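Catalase (PDB 4B7H) breaks hydrogen peroxide down to water and oxygen at a haem iron, here inhibited by nitric oxide and with NADPH also bound. Local coordinates at residues T101-R106 / L128-E133; F77-I82 / I311-P316. All coordinates share one frame; numbering follows the deposited sequence.

Contact 1. Residues T101-R106 / L128-E133. With HEM (protoporphyrin IX containing Fe), chain E.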
loop_
_atom_site.group_PDB
_atom_site.type_symbol
_atom_site.label_atom_id
_atom_site.label_comp_id
_atom_site.label_asym_id
_atom_site.label_seq_id
_atom_site.Cartn_x
_atom_site.Cartn_y
_atom_site.Cartn_z
ATOM N N THR A 101 22.003 -18.008 -23.106
ATOM C CA THR A 101 20.877 -17.260 -22.542
ATOM C C THR A 101 21.327 -16.386 -21.372
ATOM O O THR A 101 22.034 -16.865 -20.489
ATOM C CB THR A 101 19.789 -18.234 -22.052
ATOM O OG1 THR A 101 19.423 -19.120 -23.122
ATOM C CG2 THR A 101 18.543 -17.487 -21.554
ATOM N N PRO A 102 20.919 -15.099 -21.356
ATOM C CA PRO A 102 21.260 -14.271 -20.189
ATOM C C PRO A 102 20.560 -14.779 -18.924
ATOM O O PRO A 102 19.451 -15.327 -19.003
ATOM C CB PRO A 102 20.714 -12.882 -20.558
ATOM C CG PRO A 102 20.449 -12.926 -22.037
ATOM C CD PRO A 102 20.114 -14.357 -22.340
ATOM N N LEU A 103 21.187 -14.572 -17.770
ATOM C CA LEU A 103 20.594 -14.994 -16.516
ATOM C C LEU A 103 20.776 -13.973 -15.401
ATOM O O LEU A 103 21.673 -13.121 -15.445
ATOM C CB LEU A 103 21.152 -16.359 -16.080
ATOM C CG LEU A 103 22.578 -16.408 -15.521
ATOM C CD1 LEU A 103 22.666 -16.046 -14.035
ATOM C CD2 LEU A 103 23.162 -17.788 -15.749
ATOM N N ALA A 104 19.911 -14.091 -14.398
ATOM C CA ALA A 104 20.088 -13.445 -13.106
ATOM C C ALA A 104 20.133 -14.544 -12.054
ATOM O O ALA A 104 19.583 -15.630 -12.261
ATOM C CB ALA A 104 18.934 -12.507 -12.811
ATOM N N VAL A 105 20.773 -14.264 -10.924
ATOM C CA VAL A 105 20.751 -15.181 -9.789
ATOM C C VAL A 105 20.649 -14.394 -8.498
ATOM O O VAL A 105 21.200 -13.306 -8.396
ATOM C CB VAL A 105 22.001 -16.116 -9.773
ATOM C CG1 VAL A 105 23.281 -15.338 -9.456
ATOM C CG2 VAL A 105 21.823 -17.251 -8.784
ATOM N N ARG A 106 19.920 -14.930 -7.524
ATOM C CA ARG A 106 19.962 -14.402 -6.163
ATOM C C ARG A 106 20.239 -15.552 -5.202
ATOM O O ARG A 106 19.603 -16.613 -5.283
ATOM C CB ARG A 106 18.667 -13.660 -5.796
ATOM C CG ARG A 106 18.707 -12.954 -4.426
ATOM C CD ARG A 106 17.446 -12.133 -4.208
ATOM N NE ARG A 106 17.393 -11.455 -2.907
ATOM C CZ ARG A 106 16.996 -12.029 -1.771
ATOM N NH1 ARG A 106 16.644 -13.314 -1.753
ATOM N NH2 ARG A 106 16.966 -11.317 -0.641
ATOM N N LEU A 128 17.618 -18.880 -9.803
ATOM C CA LEU A 128 18.046 -18.477 -11.141
ATOM C C LEU A 128 16.888 -17.989 -11.987
ATOM O O LEU A 128 15.798 -18.557 -11.928
ATOM C CB LEU A 128 18.662 -19.680 -11.851
ATOM C CG LEU A 128 19.976 -20.171 -11.256
ATOM C CD1 LEU A 128 20.149 -21.648 -11.537
ATOM C CD2 LEU A 128 21.137 -19.363 -11.829
ATOM N N ARG A 129 17.134 -16.945 -12.782
ATOM C CA ARG A 129 16.245 -16.564 -13.877
ATOM C C ARG A 129 16.997 -16.678 -15.185
ATOM O O ARG A 129 18.108 -16.153 -15.311
ATOM C CB ARG A 129 15.780 -15.110 -13.748
ATOM C CG ARG A 129 15.201 -14.558 -15.066
ATOM C CD ARG A 129 14.341 -13.329 -14.808
ATOM N NE ARG A 129 13.250 -13.696 -13.914
ATOM C CZ ARG A 129 12.601 -12.855 -13.117
ATOM N NH1 ARG A 129 12.909 -11.562 -13.116
ATOM N NH2 ARG A 129 11.643 -13.313 -12.318
ATOM N N PHE A 130 16.391 -17.347 -16.157
ATOM C CA PHE A 130 16.911 -17.367 -17.512
ATOM C C PHE A 130 15.998 -16.528 -18.396
ATOM O O PHE A 130 14.790 -16.784 -18.479
ATOM C CB PHE A 130 17.007 -18.809 -18.016
ATOM C CG PHE A 130 17.836 -19.696 -17.127
ATOM C CD1 PHE A 130 19.214 -19.553 -17.089
ATOM C CD2 PHE A 130 17.240 -20.644 -16.299
ATOM C CE1 PHE A 130 19.992 -20.347 -16.261
ATOM C CE2 PHE A 130 18.016 -21.448 -15.457
ATOM C CZ PHE A 130 19.392 -21.297 -15.439
ATOM N N TYR A 131 16.569 -15.499 -19.024
ATOM C CA TYR A 131 15.793 -14.611 -19.887
ATOM C C TYR A 131 15.708 -15.246 -21.272
ATOM O O TYR A 131 16.466 -14.882 -22.177
ATOM C CB TYR A 131 16.429 -13.213 -19.956
ATOM C CG TYR A 131 16.439 -12.453 -18.630
ATOM C CD1 TYR A 131 17.463 -12.635 -17.695
ATOM C CD2 TYR A 131 15.434 -11.537 -18.325
ATOM C CE1 TYR A 131 17.477 -11.936 -16.493
ATOM C CE2 TYR A 131 15.436 -10.828 -17.119
ATOM C CZ TYR A 131 16.466 -11.027 -16.211
ATOM O OH TYR A 131 16.489 -10.347 -15.013
ATOM N N THR A 132 14.791 -16.199 -21.435
ATOM C CA THR A 132 14.714 -16.981 -22.668
ATOM C C THR A 132 13.868 -16.301 -23.742
ATOM O O THR A 132 13.110 -15.361 -23.465
ATOM C CB THR A 132 14.185 -18.434 -22.440
ATOM O OG1 THR A 132 12.768 -18.495 -22.663
ATOM C CG2 THR A 132 14.518 -18.954 -21.048
ATOM N N GLU A 133 13.987 -16.804 -24.966
ATOM C CA GLU A 133 13.244 -16.268 -26.102
ATOM C C GLU A 133 11.755 -16.605 -26.018
ATOM O O GLU A 133 10.948 -16.043 -26.750
ATOM C CB GLU A 133 13.830 -16.784 -27.421
ATOM C CG GLU A 133 15.265 -16.324 -27.682
ATOM C CD GLU A 133 15.845 -16.883 -28.970
ATOM O OE1 GLU A 133 15.066 -17.321 -29.844
ATOM O OE2 GLU A 133 17.087 -16.887 -29.105
HETATM C CHA HEM E . 11.451 -17.277 -1.197
HETATM C CHB HEM E . 7.213 -19.548 -0.562
HETATM C CHC HEM E . 9.588 -23.760 -0.322
HETATM C CHD HEM E . 13.347 -21.607 -2.422
HETATM C C1A HEM E . 10.109 -17.518 -1.031
HETATM C C2A HEM E . 9.058 -16.519 -1.053
HETATM C C3A HEM E . 7.891 -17.162 -0.893
HETATM C C4A HEM E . 8.164 -18.572 -0.756
HETATM C CMA HEM E . 6.477 -16.575 -0.856
HETATM C CAA HEM E . 9.281 -15.003 -1.248
HETATM C CBA HEM E . 9.296 -14.684 -2.736
HETATM C CGA HEM E . 9.318 -13.205 -3.016
HETATM O O1A HEM E . 10.006 -12.817 -3.993
HETATM O O2A HEM E . 8.662 -12.407 -2.296
HETATM C C1B HEM E . 7.476 -20.891 -0.412
HETATM C C2B HEM E . 6.507 -21.919 -0.109
HETATM C C3B HEM E . 7.179 -23.085 -0.019
HETATM C C4B HEM E . 8.575 -22.817 -0.289
HETATM C CMB HEM E . 5.001 -21.651 0.088
HETATM C CAB HEM E . 6.661 -24.510 0.257
HETATM C CBB HEM E . 5.423 -24.891 -0.054
HETATM C C1C HEM E . 10.760 -23.584 -1.036
HETATM C C2C HEM E . 11.584 -24.611 -1.658
HETATM C C3C HEM E . 12.627 -23.990 -2.238
HETATM C C4C HEM E . 12.471 -22.569 -2.013
HETATM C CMC HEM E . 11.289 -26.130 -1.613
HETATM C CAC HEM E . 13.787 -24.568 -3.084
HETATM C CBC HEM E . 13.664 -25.691 -3.812
HETATM C C1D HEM E . 13.205 -20.262 -2.213
HETATM C C2D HEM E . 14.208 -19.312 -2.569
HETATM C C3D HEM E . 13.639 -17.970 -2.198
HETATM C C4D HEM E . 12.331 -18.226 -1.659
HETATM C CMD HEM E . 15.577 -19.596 -3.183
HETATM C CAD HEM E . 14.334 -16.633 -2.410
HETATM C CBD HEM E . 14.215 -16.257 -3.885
HETATM C CGD HEM E . 15.003 -14.991 -4.044
HETATM O O1D HEM E . 14.406 -13.928 -4.348
HETATM O O2D HEM E . 16.242 -15.037 -3.842
HETATM N NA HEM E . 9.533 -18.768 -0.857
HETATM N NB HEM E . 8.726 -21.463 -0.513
HETATM N NC HEM E . 11.330 -22.345 -1.279
HETATM N ND HEM E . 12.110 -19.597 -1.669
HETATM FE FE HEM E . 10.453 -20.545 -1.034
#
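The ring of Tyr131 turns an edge to strand 101-106, with the Pro102 carbonyl group, Leu103 C and Ala104 N near its plane, while one face carries Arg129 CD from its own strand, 3.4 Å above the plane and offset toward the rim. The guanidinium of Arg106 likewise works by its edge, meeting a haem propionate in plane. The two residues sit on an antiparallel pair of strands in the buried beta-barrel of the catalase fold. Ala104 and Arg129 form its hydrogen-bonded pair: Arg129 N donates to Ala104 O at 2.8 Å, nearly straight at 172°, and Ala104 N returns a bond to Arg129 O. Tyr131 N to Pro102 O continues the ladder. Ala104 CB, on the same face as Arg129, packs 4.0 Å from Tyr131 CE1; the hydroxyl of Tyr131 bonds to Val369 O, and Arg129 leads away to a salt bridge with Asp138. On the other face apolar side chains pair. Leu103 and Phe130 lie side by side, Leu103 CB 3.9 Å from Phe130 CD1 in an oblique approach to the ring, and Val105 CG2 touches Leu128 CD2 at 3.8 Å. Leu103 and Val105 also pack on Leu312 of strand 305-314, from the same barrel sheet. Further along the strand Arg106 leaves with CG opposite its backbone N (chi1 -174°) and a chain extended as far as NE, a reach that carries the guanidinium away from strand 128-132 to the haem. There Arg106 NH1, also bonded to His70 O, donates to propionate oxygen O2D of the haem at 2.7 Å, with an angle of 161°.

Contact 2. Residues F77-I82 / I311-P316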
loop_
_atom_site.group_PDB
_atom_site.type_symbol
_atom_site.label_atom_id
_atom_site.label_comp_id
_atom_site.label_asym_id
_atom_site.label_seq_id
_atom_site.Cartn_x
_atom_site.Cartn_y
_atom_site.Cartn_z
ATOM N N PHE A 77 24.500 -11.374 -12.411
ATOM C CA PHE A 77 23.953 -11.692 -13.715
ATOM C C PHE A 77 25.013 -12.432 -14.504
ATOM O O PHE A 77 26.193 -12.399 -14.156
ATOM C CB PHE A 77 23.498 -10.410 -14.431
ATOM C CG PHE A 77 22.369 -9.717 -13.733
ATOM C CD1 PHE A 77 22.615 -8.885 -12.649
ATOM C CD2 PHE A 77 21.057 -9.918 -14.141
ATOM C CE1 PHE A 77 21.563 -8.252 -11.988
ATOM C CE2 PHE A 77 20.002 -9.300 -13.488
ATOM C CZ PHE A 77 20.257 -8.458 -12.406
ATOM N N GLY A 78 24.595 -13.109 -15.563
ATOM C CA GLY A 78 25.522 -13.945 -16.298
ATOM C C GLY A 78 24.901 -14.628 -17.494
ATOM O O GLY A 78 24.009 -14.076 -18.141
ATOM N N GLU A 79 25.390 -15.830 -17.793
ATOM C CA GLU A 79 25.079 -16.511 -19.051
ATOM C C GLU A 79 24.949 -18.007 -18.839
ATOM O O GLU A 79 25.780 -18.620 -18.146
ATOM C CB GLU A 79 26.193 -16.256 -20.082
ATOM C CG GLU A 79 26.503 -14.787 -20.312
ATOM C CD GLU A 79 27.755 -14.544 -21.131
ATOM O OE1 GLU A 79 28.362 -15.515 -21.641
ATOM O OE2 GLU A 79 28.140 -13.363 -21.270
ATOM N N LEU A 80 23.923 -18.593 -19.455
ATOM C CA LEU A 80 23.778 -20.042 -19.547
ATOM C C LEU A 80 24.251 -20.497 -20.924
ATOM O O LEU A 80 23.794 -19.973 -21.940
ATOM C CB LEU A 80 22.308 -20.435 -19.366
ATOM C CG LEU A 80 21.935 -21.895 -19.649
ATOM C CD1 LEU A 80 22.559 -22.813 -18.609
ATOM C CD2 LEU A 80 20.422 -22.059 -19.695
ATOM N N HIS A 81 25.158 -21.473 -20.956
ATOM C CA HIS A 81 25.669 -22.024 -22.213
ATOM C C HIS A 81 25.334 -23.513 -22.335
ATOM O O HIS A 81 25.755 -24.319 -21.504
ATOM C CB HIS A 81 27.189 -21.851 -22.287
ATOM C CG HIS A 81 27.635 -20.428 -22.385
ATOM N ND1 HIS A 81 28.149 -19.889 -23.545
ATOM C CD2 HIS A 81 27.649 -19.431 -21.468
ATOM C CE1 HIS A 81 28.457 -18.620 -23.339
ATOM N NE2 HIS A 81 28.158 -18.317 -22.088
ATOM N N ILE A 82 24.595 -23.889 -23.375
ATOM C CA ILE A 82 24.296 -25.301 -23.613
ATOM C C ILE A 82 25.440 -25.967 -24.383
ATOM O O ILE A 82 25.906 -25.436 -25.395
ATOM C CB ILE A 82 22.969 -25.464 -24.377
ATOM C CG1 ILE A 82 21.845 -24.727 -23.643
ATOM C CG2 ILE A 82 22.630 -26.929 -24.573
ATOM C CD1 ILE A 82 21.691 -25.121 -22.172
ATOM N N ILE A 311 27.686 -19.170 -15.952
ATOM C CA ILE A 311 28.776 -18.363 -15.431
ATOM C C ILE A 311 28.207 -17.039 -14.940
ATOM O O ILE A 311 27.285 -16.492 -15.552
ATOM C CB ILE A 311 29.863 -18.150 -16.526
ATOM C CG1 ILE A 311 31.059 -17.359 -15.993
ATOM C CG2 ILE A 311 29.268 -17.521 -17.794
ATOM C CD1 ILE A 311 32.249 -17.342 -16.950
ATOM N N LEU A 312 28.716 -16.548 -13.813
ATOM C CA LEU A 312 28.279 -15.252 -13.303
ATOM C C LEU A 312 29.366 -14.240 -13.635
ATOM O O LEU A 312 30.476 -14.310 -13.084
ATOM C CB LEU A 312 28.034 -15.301 -11.793
ATOM C CG LEU A 312 27.064 -16.387 -11.319
ATOM C CD1 LEU A 312 26.869 -16.322 -9.804
ATOM C CD2 LEU A 312 25.728 -16.275 -12.045
ATOM N N ASN A 313 29.059 -13.313 -14.540
ATOM C CA ASN A 313 30.074 -12.372 -15.011
ATOM C C ASN A 313 29.682 -10.894 -14.967
ATOM O O ASN A 313 30.363 -10.058 -15.554
ATOM C CB ASN A 313 30.563 -12.754 -16.421
ATOM C CG ASN A 313 29.460 -12.678 -17.472
ATOM O OD1 ASN A 313 28.333 -12.249 -17.192
ATOM N ND2 ASN A 313 29.784 -13.094 -18.695
ATOM N N ARG A 314 28.602 -10.566 -14.264
ATOM C CA ARG A 314 28.165 -9.180 -14.188
ATOM C C ARG A 314 27.545 -8.888 -12.832
ATOM O O ARG A 314 26.578 -9.540 -12.431
ATOM C CB ARG A 314 27.165 -8.890 -15.313
ATOM C CG ARG A 314 26.438 -7.535 -15.195
ATOM C CD ARG A 314 27.369 -6.334 -15.436
ATOM N NE ARG A 314 27.914 -6.375 -16.789
ATOM C CZ ARG A 314 29.195 -6.563 -17.087
ATOM N NH1 ARG A 314 30.100 -6.678 -16.122
ATOM N NH2 ARG A 314 29.576 -6.614 -18.359
ATOM N N ASN A 315 28.101 -7.909 -12.126
ATOM C CA ASN A 315 27.502 -7.427 -10.893
ATOM C C ASN A 315 26.293 -6.558 -11.230
ATOM O O ASN A 315 26.240 -5.957 -12.310
ATOM C CB ASN A 315 28.511 -6.600 -10.090
ATOM C CG ASN A 315 29.464 -7.455 -9.269
ATOM O OD1 ASN A 315 30.654 -7.140 -9.137
ATOM N ND2 ASN A 315 28.945 -8.531 -8.703
ATOM N N PRO A 316 25.315 -6.478 -10.313
ATOM C CA PRO A 316 24.225 -5.526 -10.573
ATOM C C PRO A 316 24.738 -4.082 -10.684
ATOM O O PRO A 316 25.780 -3.749 -10.108
ATOM C CB PRO A 316 23.336 -5.662 -9.329
ATOM C CG PRO A 316 24.231 -6.207 -8.264
ATOM C CD PRO A 316 25.230 -7.081 -8.972
#
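Phe77 O takes two backbone N-H groups from consecutive residues of strand 311-314: Arg314 N at 3.0 Å, standing 39° out of the carbonyl plane, and Asn313 N in a weak bond. The pairing is completed by Phe77 N, which donates to Arg314 O over 2.8 Å. With both Asn313 and Arg314 facing Phe77, this is a classic beta bulge, set in the antiparallel barrel sheet of catalase where strand 73-82 meets strand 305-314. Beyond it the regular ladder resumes, Glu79 and Ile311 exchanging two bonds. Gly78 passes so close to the partner strand that its CA lies 3.2 Å from Ile311 O, a CH...O contact in which the absence of a side chain allows the approach. Three groups bond the carboxylate of Glu79. Asn313 ND2 meets Glu79 OE2 from above the carboxylate plane at 3.1 Å, the two flat groups 84° apart, and Ala5 N of the N-terminal arm bonds the same oxygen. Asn313 CG sits between its backbone N and carbonyl carbon (chi1 63°), which brings Asn313 OD1 to 3.4 Å from Gly78 CA; OD1 also bonds to Ser4 OG. Glu79 OE1 uses its anti lone pair for His81 NE2, 2.8 Å away and in the plane of the imidazole, whose ring also stacks on Tyr309. At the other end Phe77 CE1 meets Pro316 CB at 4.1 Å.

How the contacts relate
From the N terminus, strand 73-82 comes first and is followed by strand 100-108, then strand 125-132, and much later strand 305-314, which returns to pair with 73-82. Contact 1 (101-106 with 128-133) closes a short loop of 21 residues between two strands that are close in sequence. Contact 2 (77-82 with 311-316) closes a far longer one of 228 residues, inside which contact 1 is nested. Strands 73-82 and 100-108 are neighbours in the sheet, so both contacts join one antiparallel run, 305-314, 73-82, 100-108, 125-132, with their centres about 8 Å apart. Probable backbone hydrogen bonds, Leu80 N to Thr101 O and Leu103 N to Gly78 O, join them, and Phe77 packs on Ala104.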